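Local coordinates for protein hydrogen peroxide-inducible genes activator (Corynebacterium glutamicum, PDB 6G1D) that probably senses hydrogen peroxide and, as a LysR-type transcription factor, activates the genes that this oxidant induces, at residues T99-V104 / D128-I133; G105-A110 / D136-L141; I150-M155 / I282-R287; K165-Y170 / Q298-L303. The protein carries 1 engineered substitution. One frame throughout, in Å; residues are numbered along the deposited sequence.

Interaction 1. Residues T99-V104 / D128-I133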
loop_
_atom_site.group_PDB
_atom_site.type_symbol
_atom_site.label_atom_id
_atom_site.label_comp_id
_atom_site.label_asym_id
_atom_site.label_seq_id
_atom_site.Cartn_x
_atom_site.Cartn_y
_atom_site.Cartn_z
ATOM N N THR B 99 -22.236 -26.483 -10.453
ATOM C CA THR B 99 -21.481 -26.715 -11.655
ATOM C C THR B 99 -20.949 -25.343 -12.056
ATOM O O THR B 99 -21.527 -24.286 -11.696
ATOM C CB THR B 99 -22.353 -27.321 -12.767
ATOM O OG1 THR B 99 -23.399 -26.434 -13.066
ATOM C CG2 THR B 99 -23.037 -28.616 -12.318
ATOM N N GLY B 100 -19.866 -25.321 -12.832
ATOM C CA GLY B 100 -19.277 -24.082 -13.277
ATOM C C GLY B 100 -18.505 -23.354 -12.190
ATOM O O GLY B 100 -18.301 -23.889 -11.101
ATOM N N PRO B 101 -18.057 -22.134 -12.483
ATOM C CA PRO B 101 -17.304 -21.304 -11.550
ATOM C C PRO B 101 -18.060 -21.023 -10.270
ATOM O O PRO B 101 -19.258 -20.808 -10.287
ATOM C CB PRO B 101 -17.100 -19.989 -12.317
ATOM C CG PRO B 101 -17.173 -20.361 -13.738
ATOM C CD PRO B 101 -18.132 -21.509 -13.812
ATOM N N LEU B 102 -17.339 -21.070 -9.163
ATOM C CA LEU B 102 -17.811 -20.583 -7.887
ATOM C C LEU B 102 -16.587 -19.969 -7.246
ATOM O O LEU B 102 -15.603 -20.657 -7.043
ATOM C CB LEU B 102 -18.338 -21.735 -7.031
ATOM C CG LEU B 102 -18.898 -21.360 -5.655
ATOM C CD1 LEU B 102 -20.187 -20.553 -5.805
ATOM C CD2 LEU B 102 -19.108 -22.601 -4.804
ATOM N N THR B 103 -16.651 -18.691 -6.924
ATOM C CA THR B 103 -15.567 -18.030 -6.243
ATOM C C THR B 103 -15.921 -17.943 -4.769
ATOM O O THR B 103 -16.937 -17.340 -4.387
ATOM C CB THR B 103 -15.316 -16.660 -6.861
ATOM O OG1 THR B 103 -15.020 -16.861 -8.231
ATOM C CG2 THR B 103 -14.090 -15.971 -6.175
ATOM N N VAL B 104 -15.065 -18.531 -3.934
ATOM C CA VAL B 104 -15.295 -18.634 -2.502
ATOM C C VAL B 104 -14.229 -17.807 -1.782
ATOM O O VAL B 104 -13.041 -18.012 -1.962
ATOM C CB VAL B 104 -15.212 -20.109 -2.063
ATOM C CG1 VAL B 104 -15.492 -20.251 -0.588
ATOM C CG2 VAL B 104 -16.241 -20.947 -2.830
ATOM N N ASP B 128 -17.840 -31.056 -12.040
ATOM C CA ASP B 128 -18.045 -29.911 -12.925
ATOM C C ASP B 128 -17.940 -28.542 -12.206
ATOM O O ASP B 128 -18.015 -27.501 -12.860
ATOM C CB ASP B 128 -19.387 -30.035 -13.650
ATOM C CG ASP B 128 -19.488 -31.305 -14.499
ATOM O OD1 ASP B 128 -20.404 -32.100 -14.209
ATOM O OD2 ASP B 128 -18.666 -31.485 -15.436
ATOM N N LEU B 129 -17.786 -28.535 -10.876
ATOM C CA LEU B 129 -17.535 -27.302 -10.130
ATOM C C LEU B 129 -16.091 -26.849 -10.406
ATOM O O LEU B 129 -15.186 -27.680 -10.425
ATOM C CB LEU B 129 -17.740 -27.482 -8.643
ATOM C CG LEU B 129 -17.815 -26.247 -7.748
ATOM C CD1 LEU B 129 -19.014 -25.378 -8.059
ATOM C CD2 LEU B 129 -18.006 -26.698 -6.304
ATOM N N GLU B 130 -15.919 -25.549 -10.657
ATOM C CA GLU B 130 -14.618 -24.932 -10.914
ATOM C C GLU B 130 -14.380 -23.923 -9.792
ATOM O O GLU B 130 -14.691 -22.735 -9.946
ATOM C CB GLU B 130 -14.601 -24.166 -12.239
ATOM C CG GLU B 130 -14.602 -24.967 -13.520
ATOM C CD GLU B 130 -14.310 -24.035 -14.728
ATOM O OE1 GLU B 130 -14.419 -22.758 -14.647
ATOM O OE2 GLU B 130 -13.959 -24.588 -15.777
ATOM N N PRO B 131 -13.842 -24.378 -8.659
ATOM C CA PRO B 131 -13.691 -23.449 -7.546
ATOM C C PRO B 131 -12.506 -22.476 -7.729
ATOM O O PRO B 131 -11.489 -22.801 -8.330
ATOM C CB PRO B 131 -13.505 -24.380 -6.337
ATOM C CG PRO B 131 -12.925 -25.630 -6.929
ATOM C CD PRO B 131 -13.263 -25.698 -8.370
ATOM N N HIS B 132 -12.706 -21.262 -7.248
ATOM C CA HIS B 132 -11.698 -20.218 -7.197
ATOM C C HIS B 132 -11.762 -19.736 -5.770
ATOM O O HIS B 132 -12.851 -19.571 -5.214
ATOM C CB HIS B 132 -12.032 -19.118 -8.206
ATOM C CG HIS B 132 -12.004 -19.608 -9.613
ATOM N ND1 HIS B 132 -13.140 -19.799 -10.366
ATOM C CD2 HIS B 132 -10.971 -20.026 -10.377
ATOM C CE1 HIS B 132 -12.804 -20.285 -11.546
ATOM N NE2 HIS B 132 -11.494 -20.434 -11.577
ATOM N N ILE B 133 -10.593 -19.574 -5.169
ATOM C CA ILE B 133 -10.475 -19.329 -3.757
ATOM C C ILE B 133 -9.829 -17.973 -3.606
ATOM O O ILE B 133 -8.806 -17.711 -4.206
ATOM C CB ILE B 133 -9.605 -20.403 -3.052
ATOM C CG1 ILE B 133 -10.149 -21.811 -3.341
ATOM C CG2 ILE B 133 -9.564 -20.136 -1.557
ATOM C CD1 ILE B 133 -11.583 -22.044 -2.870
#

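Interaction 2. Residues G105-A110 / D136-L141. With SO4 (sulfate ion), chain M.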
loop_
_atom_site.group_PDB
_atom_site.type_symbol
_atom_site.label_atom_id
_atom_site.label_comp_id
_atom_site.label_asym_id
_atom_site.label_seq_id
_atom_site.Cartn_x
_atom_site.Cartn_y
_atom_site.Cartn_z
ATOM N N GLY B 105 -14.679 -16.844 -0.995
ATOM C CA GLY B 105 -13.806 -16.069 -0.123
ATOM C C GLY B 105 -13.708 -16.828 1.193
ATOM O O GLY B 105 -14.708 -17.362 1.672
ATOM N N ILE B 106 -12.502 -16.898 1.765
ATOM C CA ILE B 106 -12.338 -17.526 3.076
ATOM C C ILE B 106 -11.341 -16.740 3.906
ATOM O O ILE B 106 -10.305 -16.347 3.394
ATOM C CB ILE B 106 -11.829 -18.971 2.978
ATOM C CG1 ILE B 106 -12.599 -19.780 1.930
ATOM C CG2 ILE B 106 -11.897 -19.652 4.337
ATOM C CD1 ILE B 106 -12.070 -21.201 1.698
ATOM N N ILE B 107 -11.659 -16.569 5.190
ATOM C CA ILE B 107 -10.757 -15.914 6.135
ATOM C C ILE B 107 -9.453 -16.726 6.358
ATOM O O ILE B 107 -9.470 -17.972 6.302
ATOM C CB ILE B 107 -11.451 -15.594 7.473
ATOM C CG1 ILE B 107 -11.941 -16.856 8.186
ATOM C CG2 ILE B 107 -12.615 -14.624 7.265
ATOM C CD1 ILE B 107 -12.438 -16.596 9.583
ATOM N N PRO B 108 -8.318 -16.031 6.565
ATOM C CA PRO B 108 -7.027 -16.726 6.578
ATOM C C PRO B 108 -6.806 -17.739 7.702
ATOM O O PRO B 108 -5.962 -18.621 7.547
ATOM C CB PRO B 108 -6.000 -15.597 6.726
ATOM C CG PRO B 108 -6.706 -14.333 6.465
ATOM C CD PRO B 108 -8.167 -14.558 6.574
ATOM N N THR B 109 -7.519 -17.597 8.818
ATOM C CA THR B 109 -7.415 -18.547 9.915
ATOM C C THR B 109 -8.401 -19.715 9.808
ATOM O O THR B 109 -8.502 -20.489 10.749
ATOM C CB THR B 109 -7.577 -17.865 11.302
ATOM O OG1 THR B 109 -8.916 -17.394 11.470
ATOM C CG2 THR B 109 -6.563 -16.731 11.457
ATOM N N ALA B 110 -9.158 -19.796 8.710
ATOM C CA ALA B 110 -9.909 -20.997 8.369
ATOM C C ALA B 110 -9.438 -21.663 7.077
ATOM O O ALA B 110 -9.381 -22.904 7.022
ATOM C CB ALA B 110 -11.387 -20.697 8.292
ATOM N N ASP B 136 -8.738 -13.825 2.206
ATOM C CA ASP B 136 -8.535 -12.425 2.612
ATOM C C ASP B 136 -9.303 -12.184 3.892
ATOM O O ASP B 136 -10.143 -12.969 4.287
ATOM C CB ASP B 136 -8.986 -11.445 1.500
ATOM C CG ASP B 136 -8.144 -10.125 1.462
ATOM O OD1 ASP B 136 -7.598 -9.671 2.496
ATOM O OD2 ASP B 136 -8.034 -9.515 0.378
ATOM N N GLN B 137 -8.977 -11.089 4.562
ATOM C CA GLN B 137 -9.617 -10.721 5.823
ATOM C C GLN B 137 -11.060 -10.284 5.580
ATOM O O GLN B 137 -11.451 -9.893 4.463
ATOM C CB GLN B 137 -8.807 -9.613 6.501
ATOM C CG GLN B 137 -7.439 -10.118 6.967
ATOM C CD GLN B 137 -6.482 -9.011 7.436
ATOM O OE1 GLN B 137 -5.458 -9.308 8.033
ATOM N NE2 GLN B 137 -6.804 -7.745 7.171
ATOM N N THR B 138 -11.818 -10.333 6.667
ATOM C CA THR B 138 -13.264 -10.203 6.662
ATOM C C THR B 138 -13.782 -8.952 5.940
ATOM O O THR B 138 -14.665 -9.039 5.088
ATOM C CB THR B 138 -13.769 -10.260 8.121
ATOM O OG1 THR B 138 -13.363 -11.529 8.749
ATOM C CG2 THR B 138 -15.269 -10.127 8.170
ATOM N N LYS B 139 -13.232 -7.792 6.290
ATOM C CA LYS B 139 -13.659 -6.504 5.725
ATOM C C LYS B 139 -13.476 -6.516 4.206
ATOM O O LYS B 139 -14.363 -6.062 3.478
ATOM C CB LYS B 139 -12.874 -5.358 6.381
ATOM C CG LYS B 139 -13.232 -3.962 5.869
ATOM C CD LYS B 139 -12.274 -2.873 6.353
ATOM C CE LYS B 139 -12.696 -1.527 5.769
ATOM N NZ LYS B 139 -11.751 -0.445 6.131
ATOM N N HIS B 140 -12.364 -7.077 3.728
ATOM C CA HIS B 140 -12.153 -7.187 2.269
ATOM C C HIS B 140 -13.116 -8.178 1.633
ATOM O O HIS B 140 -13.648 -7.894 0.564
ATOM C CB HIS B 140 -10.727 -7.577 1.912
ATOM C CG HIS B 140 -9.710 -6.606 2.404
ATOM N ND1 HIS B 140 -9.339 -5.465 1.711
ATOM C CD2 HIS B 140 -8.965 -6.627 3.531
ATOM C CE1 HIS B 140 -8.425 -4.818 2.408
ATOM N NE2 HIS B 140 -8.172 -5.508 3.510
ATOM N N LEU B 141 -13.354 -9.325 2.286
ATOM C CA LEU B 141 -14.309 -10.292 1.752
ATOM C C LEU B 141 -15.705 -9.685 1.651
ATOM O O LEU B 141 -16.367 -9.891 0.657
ATOM C CB LEU B 141 -14.364 -11.593 2.575
ATOM C CG LEU B 141 -13.076 -12.397 2.640
ATOM C CD1 LEU B 141 -13.330 -13.612 3.538
ATOM C CD2 LEU B 141 -12.558 -12.801 1.280
HETATM S S SO4 M . -9.111 -14.082 10.374
HETATM O O1 SO4 M . -9.361 -15.662 9.918
HETATM O O2 SO4 M . -10.245 -12.902 9.890
HETATM O O3 SO4 M . -9.005 -14.224 12.032
HETATM O O4 SO4 M . -7.696 -13.711 9.686
#

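Interaction 3. Residues I150-M155 / I282-R287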
loop_
_atom_site.group_PDB
_atom_site.type_symbol
_atom_site.label_atom_id
_atom_site.label_comp_id
_atom_site.label_asym_id
_atom_site.label_seq_id
_atom_site.Cartn_x
_atom_site.Cartn_y
_atom_site.Cartn_z
ATOM N N ILE B 150 -16.663 -11.936 -5.462
ATOM C CA ILE B 150 -16.820 -13.311 -4.984
ATOM C C ILE B 150 -18.298 -13.614 -4.816
ATOM O O ILE B 150 -19.113 -12.700 -4.678
ATOM C CB ILE B 150 -16.052 -13.594 -3.675
ATOM C CG1 ILE B 150 -16.695 -12.880 -2.488
ATOM C CG2 ILE B 150 -14.582 -13.190 -3.812
ATOM C CD1 ILE B 150 -15.915 -12.928 -1.189
ATOM N N ASP B 151 -18.620 -14.901 -4.793
ATOM C CA ASP B 151 -20.008 -15.384 -4.684
ATOM C C ASP B 151 -20.450 -15.633 -3.245
ATOM O O ASP B 151 -21.583 -15.301 -2.839
ATOM C CB ASP B 151 -20.170 -16.671 -5.510
ATOM C CG ASP B 151 -19.910 -16.430 -7.046
ATOM O OD1 ASP B 151 -19.152 -17.262 -7.617
ATOM O OD2 ASP B 151 -20.499 -15.514 -7.745
ATOM N N VAL B 152 -19.556 -16.244 -2.472
ATOM C CA VAL B 152 -19.835 -16.550 -1.073
ATOM C C VAL B 152 -18.564 -16.288 -0.258
ATOM O O VAL B 152 -17.469 -16.293 -0.808
ATOM C CB VAL B 152 -20.288 -18.006 -0.857
ATOM C CG1 VAL B 152 -21.621 -18.251 -1.473
ATOM C CG2 VAL B 152 -19.278 -18.996 -1.393
ATOM N N ALA B 153 -18.732 -16.066 1.043
ATOM C CA ALA B 153 -17.600 -15.892 1.927
ATOM C C ALA B 153 -17.792 -16.731 3.184
ATOM O O ALA B 153 -18.846 -16.681 3.816
ATOM C CB ALA B 153 -17.438 -14.433 2.262
ATOM N N MET B 154 -16.742 -17.395 3.577
ATOM C CA MET B 154 -16.736 -18.160 4.773
ATOM C C MET B 154 -16.012 -17.360 5.849
ATOM O O MET B 154 -14.875 -17.126 5.737
ATOM C CB MET B 154 -16.059 -19.484 4.510
ATOM C CG MET B 154 -16.039 -20.432 5.672
ATOM S SD MET B 154 -15.230 -21.992 5.311
ATOM C CE MET B 154 -14.815 -22.455 6.908
ATOM N N MET B 155 -16.708 -16.921 6.865
ATOM C CA MET B 155 -16.139 -16.103 7.921
ATOM C C MET B 155 -16.821 -16.395 9.229
ATOM O O MET B 155 -17.837 -17.099 9.266
ATOM C CB MET B 155 -16.315 -14.608 7.559
ATOM C CG MET B 155 -17.750 -14.137 7.576
ATOM S SD MET B 155 -17.903 -12.499 6.779
ATOM C CE MET B 155 -18.133 -13.147 5.139
ATOM N N ILE B 282 -18.617 -20.136 12.699
ATOM C CA ILE B 282 -18.296 -19.986 11.298
ATOM C C ILE B 282 -19.572 -20.150 10.488
ATOM O O ILE B 282 -20.465 -20.950 10.835
ATOM C CB ILE B 282 -17.254 -21.031 10.861
ATOM C CG1 ILE B 282 -15.949 -20.799 11.586
ATOM C CG2 ILE B 282 -16.991 -20.956 9.362
ATOM C CD1 ILE B 282 -15.269 -19.452 11.300
ATOM N N GLY B 283 -19.657 -19.356 9.432
ATOM C CA GLY B 283 -20.848 -19.288 8.592
ATOM C C GLY B 283 -20.503 -18.973 7.149
ATOM O O GLY B 283 -19.381 -18.517 6.823
ATOM N N LEU B 284 -21.484 -19.185 6.286
ATOM C CA LEU B 284 -21.351 -18.894 4.877
ATOM C C LEU B 284 -22.195 -17.649 4.599
ATOM O O LEU B 284 -23.376 -17.618 4.928
ATOM C CB LEU B 284 -21.829 -20.101 4.055
ATOM C CG LEU B 284 -21.440 -20.057 2.601
ATOM C CD1 LEU B 284 -19.926 -19.996 2.415
ATOM C CD2 LEU B 284 -21.993 -21.284 1.867
ATOM N N VAL B 285 -21.575 -16.626 4.048
ATOM C CA VAL B 285 -22.236 -15.339 3.846
ATOM C C VAL B 285 -22.378 -15.109 2.345
ATOM O O VAL B 285 -21.422 -15.349 1.591
ATOM C CB VAL B 285 -21.429 -14.192 4.522
ATOM C CG1 VAL B 285 -22.134 -12.854 4.354
ATOM C CG2 VAL B 285 -21.258 -14.463 5.991
ATOM N N TYR B 286 -23.559 -14.638 1.926
ATOM C CA TYR B 286 -23.796 -14.247 0.535
ATOM C C TYR B 286 -24.824 -13.116 0.377
ATOM O O TYR B 286 -25.536 -12.787 1.313
ATOM C CB TYR B 286 -24.236 -15.461 -0.259
ATOM C CG TYR B 286 -25.589 -16.037 0.126
ATOM C CD1 TYR B 286 -25.695 -17.052 1.057
ATOM C CD2 TYR B 286 -26.749 -15.613 -0.496
ATOM C CE1 TYR B 286 -26.920 -17.586 1.412
ATOM C CE2 TYR B 286 -27.977 -16.163 -0.189
ATOM C CZ TYR B 286 -28.062 -17.146 0.766
ATOM O OH TYR B 286 -29.303 -17.651 1.074
ATOM N N ARG B 287 -24.887 -12.526 -0.816
ATOM C CA ARG B 287 -25.804 -11.389 -1.087
ATOM C C ARG B 287 -27.247 -11.858 -1.022
ATOM O O ARG B 287 -27.594 -12.834 -1.678
ATOM C CB ARG B 287 -25.574 -10.809 -2.466
ATOM C CG ARG B 287 -24.234 -10.127 -2.655
ATOM C CD ARG B 287 -24.092 -9.604 -4.090
ATOM N NE ARG B 287 -24.048 -10.654 -5.101
ATOM C CZ ARG B 287 -23.003 -11.461 -5.350
ATOM N NH1 ARG B 287 -21.843 -11.323 -4.675
ATOM N NH2 ARG B 287 -23.106 -12.397 -6.297
HETATM O O HOH W 1 -23.631 -13.794 -3.276
#

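Interaction 4. Residues K165-Y170 / Q298-L303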
loop_
_atom_site.group_PDB
_atom_site.type_symbol
_atom_site.label_atom_id
_atom_site.label_comp_id
_atom_site.label_asym_id
_atom_site.label_seq_id
_atom_site.Cartn_x
_atom_site.Cartn_y
_atom_site.Cartn_z
ATOM N N LYS B 165 -27.153 -12.577 3.497
ATOM C CA LYS B 165 -27.712 -13.713 4.237
ATOM C C LYS B 165 -26.555 -14.530 4.811
ATOM O O LYS B 165 -25.480 -14.572 4.242
ATOM C CB LYS B 165 -28.576 -14.616 3.359
ATOM C CG LYS B 165 -29.890 -13.987 2.895
ATOM C CD LYS B 165 -30.944 -15.009 2.515
ATOM C CE LYS B 165 -31.810 -14.587 1.313
ATOM N NZ LYS B 165 -32.215 -15.798 0.535
ATOM N N GLU B 166 -26.820 -15.213 5.913
ATOM C CA GLU B 166 -25.840 -16.001 6.629
ATOM C C GLU B 166 -26.361 -17.421 6.810
ATOM O O GLU B 166 -27.492 -17.602 7.277
ATOM C CB GLU B 166 -25.626 -15.385 8.009
ATOM C CG GLU B 166 -25.124 -13.955 7.964
ATOM C CD GLU B 166 -24.883 -13.338 9.308
ATOM O OE1 GLU B 166 -25.412 -13.838 10.321
ATOM O OE2 GLU B 166 -24.144 -12.345 9.334
ATOM N N ILE B 167 -25.550 -18.411 6.448
ATOM C CA ILE B 167 -25.862 -19.806 6.735
ATOM C C ILE B 167 -24.898 -20.249 7.846
ATOM O O ILE B 167 -23.700 -20.311 7.590
ATOM C CB ILE B 167 -25.672 -20.730 5.510
ATOM C CG1 ILE B 167 -26.495 -20.248 4.321
ATOM C CG2 ILE B 167 -26.146 -22.137 5.864
ATOM C CD1 ILE B 167 -26.162 -20.957 3.018
ATOM N N PRO B 168 -25.406 -20.525 9.060
ATOM C CA PRO B 168 -24.520 -21.015 10.118
ATOM C C PRO B 168 -23.963 -22.386 9.745
ATOM O O PRO B 168 -24.726 -23.252 9.247
ATOM C CB PRO B 168 -25.460 -21.169 11.342
ATOM C CG PRO B 168 -26.743 -20.517 10.987
ATOM C CD PRO B 168 -26.807 -20.423 9.514
ATOM N N LEU B 169 -22.664 -22.581 9.931
ATOM C CA LEU B 169 -22.036 -23.871 9.570
ATOM C C LEU B 169 -21.731 -24.690 10.808
ATOM O O LEU B 169 -22.244 -25.794 10.962
ATOM C CB LEU B 169 -20.786 -23.656 8.736
ATOM C CG LEU B 169 -21.001 -22.905 7.405
ATOM C CD1 LEU B 169 -19.688 -22.670 6.722
ATOM C CD2 LEU B 169 -21.918 -23.722 6.507
ATOM N N TYR B 170 -20.909 -24.140 11.693
ATOM C CA TYR B 170 -20.496 -24.840 12.912
ATOM C C TYR B 170 -19.865 -23.876 13.923
ATOM O O TYR B 170 -19.453 -22.775 13.553
ATOM C CB TYR B 170 -19.494 -25.943 12.559
ATOM C CG TYR B 170 -18.341 -25.469 11.697
ATOM C CD1 TYR B 170 -17.211 -24.884 12.242
ATOM C CD2 TYR B 170 -18.387 -25.603 10.312
ATOM C CE1 TYR B 170 -16.171 -24.455 11.456
ATOM C CE2 TYR B 170 -17.341 -25.160 9.516
ATOM C CZ TYR B 170 -16.237 -24.600 10.091
ATOM O OH TYR B 170 -15.226 -24.188 9.280
ATOM N N GLN B 298 -26.249 -26.159 -0.535
ATOM C CA GLN B 298 -25.529 -27.396 -0.810
ATOM C C GLN B 298 -24.053 -27.211 -0.524
ATOM O O GLN B 298 -23.406 -28.112 -0.007
ATOM C CB GLN B 298 -25.668 -27.863 -2.268
ATOM C CG GLN B 298 -26.955 -28.548 -2.655
ATOM C CD GLN B 298 -27.085 -28.673 -4.173
ATOM O OE1 GLN B 298 -27.689 -27.811 -4.792
ATOM N NE2 GLN B 298 -26.519 -29.743 -4.788
ATOM N N PHE B 299 -23.502 -26.059 -0.881
ATOM C CA PHE B 299 -22.107 -25.814 -0.593
ATOM C C PHE B 299 -21.868 -25.822 0.893
ATOM O O PHE B 299 -20.844 -26.315 1.344
ATOM C CB PHE B 299 -21.601 -24.489 -1.193
ATOM C CG PHE B 299 -20.116 -24.387 -1.212
ATOM C CD1 PHE B 299 -19.435 -23.379 -0.536
ATOM C CD2 PHE B 299 -19.390 -25.356 -1.864
ATOM C CE1 PHE B 299 -18.062 -23.355 -0.516
ATOM C CE2 PHE B 299 -17.993 -25.316 -1.872
ATOM C CZ PHE B 299 -17.330 -24.286 -1.221
ATOM N N ALA B 300 -22.808 -25.254 1.657
ATOM C CA ALA B 300 -22.707 -25.258 3.120
ATOM C C ALA B 300 -22.567 -26.670 3.677
ATOM O O ALA B 300 -21.775 -26.896 4.619
ATOM C CB ALA B 300 -23.909 -24.589 3.755
ATOM N N LEU B 301 -23.345 -27.617 3.141
ATOM C CA LEU B 301 -23.247 -29.000 3.596
ATOM C C LEU B 301 -21.835 -29.571 3.378
ATOM O O LEU B 301 -21.325 -30.325 4.226
ATOM C CB LEU B 301 -24.302 -29.891 2.913
ATOM C CG LEU B 301 -25.787 -29.649 3.202
ATOM C CD1 LEU B 301 -26.589 -30.636 2.330
ATOM C CD2 LEU B 301 -26.108 -29.816 4.702
ATOM N N ILE B 302 -21.207 -29.220 2.259
ATOM C CA ILE B 302 -19.840 -29.612 1.960
ATOM C C ILE B 302 -18.877 -29.069 2.994
ATOM O O ILE B 302 -18.010 -29.791 3.488
ATOM C CB ILE B 302 -19.395 -29.158 0.544
ATOM C CG1 ILE B 302 -20.226 -29.864 -0.523
ATOM C CG2 ILE B 302 -17.913 -29.445 0.308
ATOM C CD1 ILE B 302 -19.977 -29.386 -1.934
ATOM N N LEU B 303 -19.024 -27.796 3.316
ATOM C CA LEU B 303 -18.185 -27.170 4.324
ATOM C C LEU B 303 -18.389 -27.793 5.716
ATOM O O LEU B 303 -17.419 -27.926 6.444
ATOM C CB LEU B 303 -18.400 -25.657 4.357
ATOM C CG LEU B 303 -17.958 -24.929 3.089
ATOM C CD1 LEU B 303 -18.391 -23.457 3.147
ATOM C CD2 LEU B 303 -16.452 -25.047 2.903
#

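Interaction 1. Residues T99-V104 / D128-I133
Glu130 lies alongside Pro101, both side chains pointing the same way from neighbouring parallel strands. Its CB sits 3.9 Å from Gly100 O. From there chi1 of -72° places CG beside its own backbone N and the chain runs on extended, so that OE1 comes to rest 3.8 Å from Pro101 CG, while OE2 reaches beyond the strand pair to a salt bridge with Lys92 of helix 68-95. The acid is thus spent on a helix outside the strands, and it is the carboxylate oxygen OE1 that flanks the proline ring. Beneath these side chains the backbones are laced by alternating bonds. Gly100 N donates to Asp128 O (2.9 Å), and Gly100 O accepts from Glu130 N. Leu102 and Val104 continue the pattern; because only every second residue of each strand bonds across, neither proline N is called on in this strand pair, and the missing N-H of Pro101 and Pro131 costs no bond between them. Gly100 has a positive phi of 75°, a backbone shape that glycine adopts readily. The two strands, with helix 111-125 between them in sequence, form a beta-alpha-beta crossover of the LysR substrate-binding domain. On the face opposite Glu130, Leu129 CD1 rests 3.5 Å from Gly100 O and 3.8 Å from Leu102 CB, and its neighbour Val122 lies on the crossover helix; Leu102 and Val104 pack against Phe299. Apolar leucine and valine suit this face because helices 111-125 and 293-316 cover it. On Glu130's own face, beta-branched Thr103 turns OG1 to within 3.7 Å of His132 CB, and Pro101 CB approaches the imidazole at its edge, 4.4 Å from His132 CE1.

Interaction 2. Residues G105-A110 / D136-L141
Ile106 O accepts the backbone N of Asp136 at 3.2 Å. It is the one hydrogen bond between the segments, where strand 100-106 gives way to a loop and the other segment enters helix 138-147. Asp136 O faces Pro108 CD at 3.4 Å and the CA of Ile107. Asp136 OD1, on its anti side, takes the amide of Gln137, the N-cap residue. Leu141 points from the first turn of the helix into the strand end: CD2 lies 3.8 Å from Gly105 CA, where a side chain would collide, so glycine fits the spot, and CD1 lies 3.9 Å from Ile107 CG2. Ile107 carries CG1 between its backbone N and carbonyl carbon (chi1 62°), which leaves CG2 beside Thr138 OG1, 3.5 Å away. A sulfate, probably from the crystallisation liquor, receives Thr109 N on O1 at 2.9 Å; the very short approach of Thr109 OG1 is doubtful. His207 and the amides of Leu209 and of Ser208, probably the engineered position, complete its site. A strand's C-terminal end thus meets a helix N-terminus beside the anion site of this alpha/beta domain, with Ile106 turned to helix 111-125, Ile107 to Met155 of strand 152-156, and helix 208-219 at the sulfate.

Interaction 3. Residues I150-M155 / I282-R287
The CE end of Met155 is a bump that sits on Val285 CB and CG2, the two side chains meeting at about a right angle in an antiparallel strand pair of the mixed sheet of the LysR substrate-binding domain. Chi3 of 88° bends the Met155 chain so that CE folds back over the valine and presses on its CG2 at 3.5 Å, tighter than usual van der Waals contact. Gly283, paired with Met155, adds no side chain on that face, while small Ala153 stands opposite Val285. On the other face Met154 runs out extended, and its CE lands on Ile282 CG2 at 3.6 Å, coming in at a slant; both CG and CE of the flexible, unbranched chain lie against the isoleucine methyl. Leu284 CD1 fits against Val152 CB at 3.8 Å. Backbone bonds join Ala153 with Val285 and Met155 with Gly283 in both directions, the shortest being Val285 N to Ala153 O at 2.7 Å. Helix 293-316 covers the Met154 and Leu284 face, helix 138-147 that of Met155 and Val285. At the end of the pair, a water accepts from Arg287 N, donates to Asp151 O and lies over the guanidinium face. Arg287 NH1, also bonded to Leu145 O, donates to Ile150 O at 3.1 Å, in both the guanidinium and the carbonyl plane.

Interaction 4. Residues K165-Y170 / Q298-L303
Ala300 is the first residue of its helix segment to meet the strand, and its CB is a small knob between two larger side chains: Leu169 CD2 at 3.5 Å and Ile167 CG2 at 3.9 Å. A bare methyl lets the helix settle close to the strand, and Ala300 O also comes within 3.7 Å of Leu169 CD2. The short axes of helix 298-303 and strand 165-170 approach to 8.8 Å and run nearly parallel, 16° apart. This is helix-on-sheet packing in the alpha/beta fold of the substrate-binding domain: helix 293-316 follows strand 267-287 in sequence and returns across the sheet face. The strand carries a classic beta bulge, Leu169 and Tyr170 both facing Ile282 of the next strand, and the bulge brings two consecutive residues to the helix. One turn past Ala300 comes Leu303, crossing Leu169 obliquely. Its CB lies 4.0 Å from Leu169 CD1 and its own CD1 lies 3.9 Å from that same methyl, so the two branches of Leu169 are divided between the helix residues. Tyr170, with CG between its backbone N and carbonyl carbon (chi1 51°), swings its ring back toward the helix, where CE2 lies 4.1 Å from Leu303 O and the ring stacks on Phe307.

All four contacts belong to the LysR substrate-binding domain and reach one mixed sheet, in which strands 129-135, 100-106, 152-156, 267-287 and 164-179 follow side by side. Along the chain interactions 1 and 2 interlock, sharing strand 100-106; interactions 3 and 4 come later and interlock in turn. The centres of 3 and 4 are about 8 Å apart and those of 2 and 3 about 10 Å, while 1 and 2 lie about 17 Å apart at successive stages of the same strand. Asp151 OD1 ties interaction 3 to Thr103 N of interaction 1, and Phe299 carries the helix of interaction 4 across to Leu102 and Val104. Sequence-distant segments thus build one continuous domain core, with the sulfate site at its strand ends.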